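PDB 1BF6: phosphotriesterase homology protein from Escherichia coli, which hydrolyses phosphorylated glyceryl acetates, and also aromatic acetates and propionates, as a zinc-dependent hydrolase of the phosphotriesterase family. Local coordinates for residues 5-10 against 280-285; 151-156 against 178-183; 202-207 against 236-241. All blocks are in the same frame, centred on the assembly; numbering follows the deposited sequence.

Contact 1 (5-10 against 280-285)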
loop_
_atom_site.group_PDB
_atom_site.type_symbol
_atom_site.label_atom_id
_atom_site.label_comp_id
_atom_site.label_asym_id
_atom_site.label_seq_id
_atom_site.Cartn_x
_atom_site.Cartn_y
_atom_site.Cartn_z
ATOM N N THR A 5 -2.840 17.969 5.757
ATOM C CA THR A 5 -2.022 18.612 6.786
ATOM C C THR A 5 -1.312 17.589 7.678
ATOM O O THR A 5 -0.378 17.936 8.407
ATOM C CB THR A 5 -2.848 19.571 7.677
ATOM O OG1 THR A 5 -3.690 18.819 8.555
ATOM C CG2 THR A 5 -3.706 20.500 6.818
ATOM N N GLY A 6 -1.739 16.329 7.616
ATOM C CA GLY A 6 -1.112 15.301 8.435
ATOM C C GLY A 6 -0.357 14.248 7.645
ATOM O O GLY A 6 -0.372 14.261 6.415
ATOM N N TYR A 7 0.291 13.323 8.352
ATOM C CA TYR A 7 1.051 12.246 7.729
ATOM C C TYR A 7 0.140 11.156 7.159
ATOM O O TYR A 7 -0.997 10.970 7.612
ATOM C CB TYR A 7 1.996 11.604 8.742
ATOM C CG TYR A 7 3.120 12.499 9.231
ATOM C CD1 TYR A 7 3.746 13.409 8.372
ATOM C CD2 TYR A 7 3.608 12.377 10.530
ATOM C CE1 TYR A 7 4.833 14.163 8.795
ATOM C CE2 TYR A 7 4.689 13.124 10.963
ATOM C CZ TYR A 7 5.299 14.013 10.093
ATOM O OH TYR A 7 6.371 14.753 10.519
ATOM N N THR A 8 0.678 10.408 6.201
ATOM C CA THR A 8 -0.053 9.325 5.554
ATOM C C THR A 8 0.806 8.061 5.480
ATOM O O THR A 8 1.965 8.113 5.045
ATOM C CB THR A 8 -0.466 9.724 4.091
ATOM O OG1 THR A 8 -1.354 10.844 4.117
ATOM C CG2 THR A 8 -1.141 8.548 3.376
ATOM N N LEU A 9 0.254 6.938 5.952
ATOM C CA LEU A 9 0.932 5.636 5.867
ATOM C C LEU A 9 0.390 5.108 4.530
ATOM O O LEU A 9 -0.794 4.828 4.405
ATOM C CB LEU A 9 0.528 4.729 7.034
ATOM C CG LEU A 9 1.456 4.765 8.262
ATOM C CD1 LEU A 9 1.677 6.183 8.751
ATOM C CD2 LEU A 9 0.891 3.883 9.367
ATOM N N ALA A 10 1.277 5.016 3.546
ATOM C CA ALA A 10 0.925 4.640 2.173
ATOM C C ALA A 10 0.490 3.208 1.870
ATOM O O ALA A 10 -0.031 2.948 0.783
ATOM C CB ALA A 10 2.072 5.030 1.239
ATOM N N VAL A 280 8.474 15.405 3.357
ATOM C CA VAL A 280 8.255 15.262 1.919
ATOM C C VAL A 280 7.659 13.862 1.679
ATOM O O VAL A 280 6.632 13.718 1.000
ATOM C CB VAL A 280 9.568 15.418 1.119
ATOM C CG1 VAL A 280 9.394 14.919 -0.312
ATOM C CG2 VAL A 280 9.980 16.878 1.085
ATOM N N MET A 281 8.267 12.846 2.296
ATOM C CA MET A 281 7.795 11.472 2.125
ATOM C C MET A 281 6.481 11.174 2.835
ATOM O O MET A 281 5.585 10.565 2.243
ATOM C CB MET A 281 8.872 10.472 2.561
ATOM C CG MET A 281 10.204 10.611 1.820
ATOM S SD MET A 281 11.472 9.465 2.421
ATOM C CE MET A 281 12.056 10.323 3.889
ATOM N N LEU A 282 6.333 11.643 4.076
ATOM C CA LEU A 282 5.127 11.380 4.860
ATOM C C LEU A 282 3.906 12.271 4.665
ATOM O O LEU A 282 2.785 11.840 4.928
ATOM C CB LEU A 282 5.461 11.322 6.359
ATOM C CG LEU A 282 6.301 10.146 6.866
ATOM C CD1 LEU A 282 6.509 10.299 8.385
ATOM C CD2 LEU A 282 5.592 8.821 6.556
ATOM N N ARG A 283 4.110 13.520 4.248
ATOM C CA ARG A 283 2.986 14.427 4.068
ATOM C C ARG A 283 2.822 14.955 2.646
ATOM O O ARG A 283 1.745 14.827 2.063
ATOM C CB ARG A 283 3.074 15.610 5.051
ATOM C CG ARG A 283 1.916 16.615 4.949
ATOM C CD ARG A 283 2.285 17.978 5.542
ATOM N NE ARG A 283 2.629 17.854 6.956
ATOM C CZ ARG A 283 3.709 18.376 7.542
ATOM N NH1 ARG A 283 4.590 19.098 6.851
ATOM N NH2 ARG A 283 3.937 18.117 8.826
ATOM N N GLU A 284 3.880 15.541 2.089
ATOM C CA GLU A 284 3.799 16.125 0.753
ATOM C C GLU A 284 3.442 15.123 -0.334
ATOM O O GLU A 284 2.418 15.267 -1.010
ATOM C CB GLU A 284 5.092 16.845 0.393
ATOM C CG GLU A 284 5.415 18.015 1.310
ATOM C CD GLU A 284 6.503 18.926 0.749
ATOM O OE1 GLU A 284 6.780 18.867 -0.477
ATOM O OE2 GLU A 284 7.075 19.715 1.537
ATOM N N ASN A 285 4.268 14.096 -0.471
ATOM C CA ASN A 285 4.046 13.064 -1.483
ATOM C C ASN A 285 2.641 12.452 -1.475
ATOM O O ASN A 285 1.979 12.434 -2.507
ATOM C CB ASN A 285 5.130 11.970 -1.410
ATOM C CG ASN A 285 6.485 12.457 -1.882
ATOM O OD1 ASN A 285 6.628 13.586 -2.354
ATOM N ND2 ASN A 285 7.490 11.607 -1.759
HETATM O O HOH W 1 -0.704 13.468 3.839
HETATM O O HOH W 2 4.301 8.059 2.930
#
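Tyr7 and Thr8 of the first barrel strand pack against Leu282 and Arg283 of the C-terminal helix 275-289, a strand-on-helix contact that brings the two ends of the chain together. The short axes run 6.1 Å apart and lie nearly crosswise, at 105°. A main-chain bond fixes the crossing: Thr8 N donates to Leu282 O at 2.8 Å. The same carbonyl oxygen takes a CA-H...O contact from Tyr7. The helix makes a wider pi-type turn over 280-284, and Asn285 N bonds back to Val280 O.

Leu282 supplies the apolar half. Its CD1 methyl sits over the centre of the Tyr7 ring, 4.0 Å from the centroid and 3° off the ring normal, a CH-pi contact. Its CB presses on Tyr7 CD1 at 3.4 Å. CG of Tyr7 is anti to the carbonyl carbon (chi1 -67°), which turns the ring under Leu282, with its hydroxyl hydrogen-bonded to Asp279.

The family has a TIM-barrel fold, and here strand 7-12 closes against strand 47-52 on one side while the last helix packs outside it. Leu282 also touches Leu239 of the final strand, as well as Leu260 and Leu261 of helix 259-270.

Arg283 runs past the ring edge. Its CB lies near the Tyr7 ring plane, and its NE gives a weak bond to Thr5 O, 3.3 Å long. Arg283 and Asp279 both bind beta-D-glucose. Water 1 donates to Gly6 O at 2.7 Å and is 2.7 Å from Thr8 OG1, which also bonds Asn49. The third bond of the water, to Arg283 O, is weak.

Contact 2 (151-156 against 178-183)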
loop_
_atom_site.group_PDB
_atom_site.type_symbol
_atom_site.label_atom_id
_atom_site.label_comp_id
_atom_site.label_asym_id
_atom_site.label_seq_id
_atom_site.Cartn_x
_atom_site.Cartn_y
_atom_site.Cartn_z
ATOM N N GLY A 151 -9.583 7.693 -13.230
ATOM C CA GLY A 151 -8.461 8.525 -12.846
ATOM C C GLY A 151 -7.883 8.169 -11.481
ATOM O O GLY A 151 -6.875 8.753 -11.093
ATOM N N ARG A 152 -8.502 7.238 -10.748
ATOM C CA ARG A 152 -7.967 6.859 -9.431
ATOM C C ARG A 152 -6.619 6.162 -9.618
ATOM O O ARG A 152 -6.435 5.362 -10.549
ATOM C CB ARG A 152 -8.946 5.990 -8.637
ATOM C CG ARG A 152 -10.298 6.641 -8.345
ATOM C CD ARG A 152 -10.180 8.078 -7.846
ATOM N NE ARG A 152 -9.421 8.185 -6.603
ATOM C CZ ARG A 152 -8.617 9.204 -6.290
ATOM N NH1 ARG A 152 -8.458 10.220 -7.128
ATOM N NH2 ARG A 152 -7.937 9.187 -5.147
ATOM N N PRO A 153 -5.645 6.458 -8.742
ATOM C CA PRO A 153 -4.321 5.847 -8.865
ATOM C C PRO A 153 -4.252 4.337 -8.614
ATOM O O PRO A 153 -5.192 3.723 -8.099
ATOM C CB PRO A 153 -3.483 6.659 -7.864
ATOM C CG PRO A 153 -4.430 6.958 -6.807
ATOM C CD PRO A 153 -5.706 7.335 -7.559
ATOM N N ILE A 154 -3.162 3.746 -9.071
ATOM C CA ILE A 154 -2.903 2.315 -8.927
ATOM C C ILE A 154 -1.737 2.114 -7.950
ATOM O O ILE A 154 -0.698 2.761 -8.070
ATOM C CB ILE A 154 -2.549 1.703 -10.309
ATOM C CG1 ILE A 154 -3.782 1.768 -11.221
ATOM C CG2 ILE A 154 -1.981 0.287 -10.170
ATOM C CD1 ILE A 154 -3.482 1.472 -12.672
ATOM N N SER A 155 -1.923 1.209 -6.994
ATOM C CA SER A 155 -0.908 0.893 -5.988
ATOM C C SER A 155 -0.644 -0.611 -6.068
ATOM O O SER A 155 -1.558 -1.413 -5.887
ATOM C CB SER A 155 -1.416 1.290 -4.602
ATOM O OG SER A 155 -0.442 1.009 -3.613
ATOM N N THR A 156 0.606 -0.986 -6.308
ATOM C CA THR A 156 0.949 -2.394 -6.494
ATOM C C THR A 156 1.645 -3.159 -5.359
ATOM O O THR A 156 2.064 -2.576 -4.361
ATOM C CB THR A 156 1.824 -2.561 -7.759
ATOM O OG1 THR A 156 3.188 -2.270 -7.437
ATOM C CG2 THR A 156 1.356 -1.616 -8.897
ATOM N N LEU A 178 2.344 6.855 -15.749
ATOM C CA LEU A 178 3.072 6.257 -14.626
ATOM C C LEU A 178 3.183 7.083 -13.347
ATOM O O LEU A 178 3.463 6.527 -12.274
ATOM C CB LEU A 178 4.435 5.709 -15.066
ATOM C CG LEU A 178 4.411 4.615 -16.148
ATOM C CD1 LEU A 178 5.810 4.097 -16.420
ATOM C CD2 LEU A 178 3.490 3.476 -15.742
ATOM N N SER A 179 2.923 8.388 -13.443
ATOM C CA SER A 179 2.969 9.252 -12.267
ATOM C C SER A 179 1.751 8.966 -11.387
ATOM O O SER A 179 1.647 9.459 -10.263
ATOM C CB SER A 179 3.001 10.733 -12.672
ATOM O OG SER A 179 1.743 11.168 -13.163
ATOM N N ARG A 180 0.824 8.166 -11.916
ATOM C CA ARG A 180 -0.386 7.800 -11.185
ATOM C C ARG A 180 -0.284 6.365 -10.627
ATOM O O ARG A 180 -1.266 5.800 -10.146
ATOM C CB ARG A 180 -1.612 7.969 -12.085
ATOM C CG ARG A 180 -1.756 9.386 -12.675
ATOM C CD ARG A 180 -1.904 10.453 -11.573
ATOM N NE ARG A 180 -3.150 10.303 -10.824
ATOM C CZ ARG A 180 -3.253 10.314 -9.494
ATOM N NH1 ARG A 180 -2.177 10.479 -8.728
ATOM N NH2 ARG A 180 -4.432 10.096 -8.924
ATOM N N VAL A 181 0.928 5.815 -10.673
ATOM C CA VAL A 181 1.222 4.468 -10.175
ATOM C C VAL A 181 2.291 4.534 -9.060
ATOM O O VAL A 181 3.264 5.288 -9.160
ATOM C CB VAL A 181 1.784 3.569 -11.311
ATOM C CG1 VAL A 181 2.139 2.178 -10.780
ATOM C CG2 VAL A 181 0.771 3.460 -12.456
ATOM N N THR A 182 2.088 3.758 -8.001
ATOM C CA THR A 182 3.055 3.677 -6.907
ATOM C C THR A 182 3.393 2.185 -6.721
ATOM O O THR A 182 2.495 1.356 -6.592
ATOM C CB THR A 182 2.529 4.337 -5.610
ATOM O OG1 THR A 182 3.563 4.310 -4.618
ATOM C CG2 THR A 182 1.277 3.648 -5.075
ATOM N N VAL A 183 4.679 1.852 -6.800
ATOM C CA VAL A 183 5.154 0.466 -6.697
ATOM C C VAL A 183 5.433 0.032 -5.249
ATOM O O VAL A 183 6.345 0.550 -4.597
ATOM C CB VAL A 183 6.422 0.257 -7.558
ATOM C CG1 VAL A 183 6.890 -1.188 -7.486
ATOM C CG2 VAL A 183 6.138 0.631 -9.009
HETATM O O HOH W 3 -5.405 10.442 -12.556
#
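Ile154 and Ser155 pair in parallel with Val181 and Thr182, joining neighbouring strands of the TIM barrel. Helix 164-173 makes the crossover between them, so this is a beta-alpha-beta unit. Three main-chain bonds hold the pair. Ile154 N donates to Arg180 O, Thr182 N to Ile154 O, and Thr156 N to Thr182 O, each at 3.0 Å and close to straight. Ile154 thus uses both its N-H and its carbonyl on the same neighbour. Ser155, between two of these bonds, turns its backbone polar groups to strand 122-126 instead. Val181 N is taken by Leu178 O within the turn that leads into the strand.

Side chains add little polar bonding across the pair. Ser155 OG lies 3.5 Å from the Thr182 CG2 methyl, a van der Waals contact and not a polar bond. Thr156 OG1 stands between its own N and carbonyl carbon (chi1 83°), which places it 3.4 Å from Val183 CA, while its hydrogen bond goes to Gln167 of the crossover helix.

At the start of the strands Arg180 folds back, bent at chi2 and chi3, and lays one guanidinium face over Pro153 CB. Its NH1 bonds to Phe289 O, and the group also makes a cation-pi contact with the Phe289 ring. Arg180 binds beta-D-glucose, as do nearby His147 and Asp177. The guanidinium of Arg152 stays close, NH1 to Arg180 NH2 4.4 Å, but its NE and NH2 are held by Gly120 O and Phe290 O. Water 3, in the plane of the Arg180 guanidinium, accepts from NE at 2.8 Å and donates to Gly151 O at 2.7 Å.

Contact 3 (202-207 against 236-241)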
loop_
_atom_site.group_PDB
_atom_site.type_symbol
_atom_site.label_atom_id
_atom_site.label_comp_id
_atom_site.label_asym_id
_atom_site.label_seq_id
_atom_site.Cartn_x
_atom_site.Cartn_y
_atom_site.Cartn_z
ATOM N N GLY A 202 8.942 7.741 -14.116
ATOM C CA GLY A 202 7.921 8.621 -13.572
ATOM C C GLY A 202 7.009 8.073 -12.490
ATOM O O GLY A 202 6.091 8.758 -12.042
ATOM N N ALA A 203 7.255 6.842 -12.059
ATOM C CA ALA A 203 6.439 6.223 -11.029
ATOM C C ALA A 203 6.922 6.574 -9.608
ATOM O O ALA A 203 8.016 7.140 -9.441
ATOM C CB ALA A 203 6.436 4.699 -11.225
ATOM N N TYR A 204 6.049 6.353 -8.621
ATOM C CA TYR A 204 6.404 6.547 -7.206
ATOM C C TYR A 204 6.801 5.157 -6.695
ATOM O O TYR A 204 6.357 4.130 -7.241
ATOM C CB TYR A 204 5.230 7.046 -6.381
ATOM C CG TYR A 204 4.939 8.520 -6.529
ATOM C CD1 TYR A 204 4.338 9.018 -7.682
ATOM C CD2 TYR A 204 5.220 9.415 -5.487
ATOM C CE1 TYR A 204 4.016 10.365 -7.802
ATOM C CE2 TYR A 204 4.901 10.771 -5.589
ATOM C CZ TYR A 204 4.296 11.240 -6.756
ATOM O OH TYR A 204 3.966 12.572 -6.881
ATOM N N VAL A 205 7.686 5.124 -5.703
ATOM C CA VAL A 205 8.151 3.872 -5.105
ATOM C C VAL A 205 7.879 3.889 -3.597
ATOM O O VAL A 205 7.816 4.956 -2.973
ATOM C CB VAL A 205 9.658 3.616 -5.368
ATOM C CG1 VAL A 205 9.902 3.361 -6.860
ATOM C CG2 VAL A 205 10.507 4.805 -4.867
ATOM N N GLN A 206 7.685 2.703 -3.024
ATOM C CA GLN A 206 7.404 2.596 -1.604
ATOM C C GLN A 206 8.336 1.705 -0.796
ATOM O O GLN A 206 8.742 0.634 -1.241
ATOM C CB GLN A 206 5.974 2.129 -1.386
ATOM C CG GLN A 206 4.958 3.163 -1.767
ATOM C CD GLN A 206 3.546 2.654 -1.726
ATOM O OE1 GLN A 206 3.267 1.516 -1.295
ATOM N NE2 GLN A 206 2.632 3.486 -2.198
ATOM N N PHE A 207 8.752 2.237 0.356
ATOM C CA PHE A 207 9.569 1.515 1.323
ATOM C C PHE A 207 8.480 1.293 2.370
ATOM O O PHE A 207 8.306 2.092 3.302
ATOM C CB PHE A 207 10.706 2.398 1.877
ATOM C CG PHE A 207 11.883 2.562 0.931
ATOM C CD1 PHE A 207 11.707 3.051 -0.371
ATOM C CD2 PHE A 207 13.177 2.234 1.345
ATOM C CE1 PHE A 207 12.801 3.204 -1.241
ATOM C CE2 PHE A 207 14.272 2.384 0.485
ATOM C CZ PHE A 207 14.084 2.870 -0.814
ATOM N N ARG A 236 9.544 11.248 -4.801
ATOM C CA ARG A 236 8.927 10.074 -5.436
ATOM C C ARG A 236 8.859 8.862 -4.501
ATOM O O ARG A 236 8.434 7.780 -4.912
ATOM C CB ARG A 236 9.668 9.691 -6.726
ATOM C CG ARG A 236 9.390 10.619 -7.902
ATOM C CD ARG A 236 7.900 10.706 -8.189
ATOM N NE ARG A 236 7.633 11.622 -9.294
ATOM C CZ ARG A 236 7.291 12.903 -9.158
ATOM N NH1 ARG A 236 7.155 13.452 -7.956
ATOM N NH2 ARG A 236 7.154 13.662 -10.239
ATOM N N VAL A 237 9.227 9.071 -3.234
ATOM C CA VAL A 237 9.252 8.010 -2.224
ATOM C C VAL A 237 8.185 8.157 -1.145
ATOM O O VAL A 237 7.977 9.250 -0.603
ATOM C CB VAL A 237 10.642 7.947 -1.518
ATOM C CG1 VAL A 237 10.663 6.844 -0.462
ATOM C CG2 VAL A 237 11.733 7.711 -2.519
ATOM N N MET A 238 7.473 7.062 -0.876
ATOM C CA MET A 238 6.471 7.029 0.178
ATOM C C MET A 238 6.812 5.872 1.135
ATOM O O MET A 238 7.564 4.955 0.766
ATOM C CB MET A 238 5.053 6.974 -0.378
ATOM C CG MET A 238 4.698 8.266 -1.128
ATOM S SD MET A 238 2.968 8.470 -1.529
ATOM C CE MET A 238 2.792 7.253 -2.833
ATOM N N LEU A 239 6.281 5.936 2.358
ATOM C CA LEU A 239 6.613 4.966 3.407
ATOM C C LEU A 239 5.437 4.321 4.117
ATOM O O LEU A 239 4.352 4.896 4.192
ATOM C CB LEU A 239 7.459 5.677 4.486
ATOM C CG LEU A 239 8.651 6.552 4.062
ATOM C CD1 LEU A 239 9.197 7.298 5.287
ATOM C CD2 LEU A 239 9.741 5.729 3.428
ATOM N N SER A 240 5.693 3.135 4.687
ATOM C CA SER A 240 4.697 2.393 5.460
ATOM C C SER A 240 5.287 1.148 6.157
ATOM O O SER A 240 6.471 0.843 6.003
ATOM C CB SER A 240 3.489 2.004 4.591
ATOM O OG SER A 240 2.290 2.538 5.142
ATOM N N MET A 241 4.438 0.452 6.914
ATOM C CA MET A 241 4.810 -0.756 7.668
ATOM C C MET A 241 4.220 -2.047 7.068
ATOM O O MET A 241 4.727 -3.155 7.302
ATOM C CB MET A 241 4.278 -0.641 9.107
ATOM C CG MET A 241 4.704 0.609 9.876
ATOM S SD MET A 241 6.449 0.629 10.128
ATOM C CE MET A 241 6.614 -0.749 11.255
HETATM O O HOH W 4 6.341 11.572 -12.223
HETATM O O HOH W 5 9.322 9.360 -10.920
#
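Tyr204 and Arg236 lie one over the other at the start of two parallel strands. Arg236 CD is centred over one ring face, 3.7 Å from the centroid and 3° off the normal, in a CH-pi contact. The guanidinium lies over the hydroxyl end of the ring, its plane tilted 25° from it. Arg236 CG is anti to the carbonyl carbon (chi1 -75°), and a bend at chi2 brings the chain back over Tyr204. Without the ring, as with an alanine here, Arg236 would probably lose its flat support, leaving the guanidinium to its polar partners and freer to turn.

Two waters tie the arginine to the turn before the strand. Water 4 accepts from Arg236 NH2 at 3.0 Å and donates to Gly202 O. Water 5 donates to Ala203 O and is weakly bonded to NE. Gly202 ends the preceding helix in a Schellman motif.

Beyond the arginine the backbones pair as TIM-barrel strands, linked by helix 218-230 in a beta-alpha-beta unit. Four bonds run between them: Val205 N to Arg236 O at 2.9 Å, Met238 N to Val205 O, Phe207 N to Met238 O, and Ser240 N to Phe207 O. Val205, Phe207, Val237 and Leu239 share one face; Phe207 CB meets Leu239 CD2 at 3.8 Å, and Phe207 and Val237 rest on helix 218-230. On the other face Met238 CE reaches Tyr204 CD2 at 4.2 Å. Further out, Phe289 of the last helix meets the Tyr204 ring edge-to-face, and Ser240 OG bonds Glu12 and the backbone N of His11, a zinc ligand.

Overall arrangement
All three contacts belong to one barrel. Contacts 2 and 3 lie side by side in the barrel sheet, centres 11 Å apart. Val183 N and Tyr204 O are 2.9 Å apart, probably hydrogen-bonded. The centres of contacts 1 and 3 are also about 11 Å apart, and the two touch. Asn285 ND2 reaches Val237 O at 2.7 Å. Ala10 N lies 3.1 Å from Leu239 O, probably hydrogen-bonded, consistent with the first and last strands closing the barrel here. Contacts 1 and 2, centres 16 Å apart, do not touch, yet each holds an arginine that binds beta-D-glucose. The side chains of Thr156 and Gln206 are each about 8 Å from a zinc ion, that of Thr8 about 14 Å.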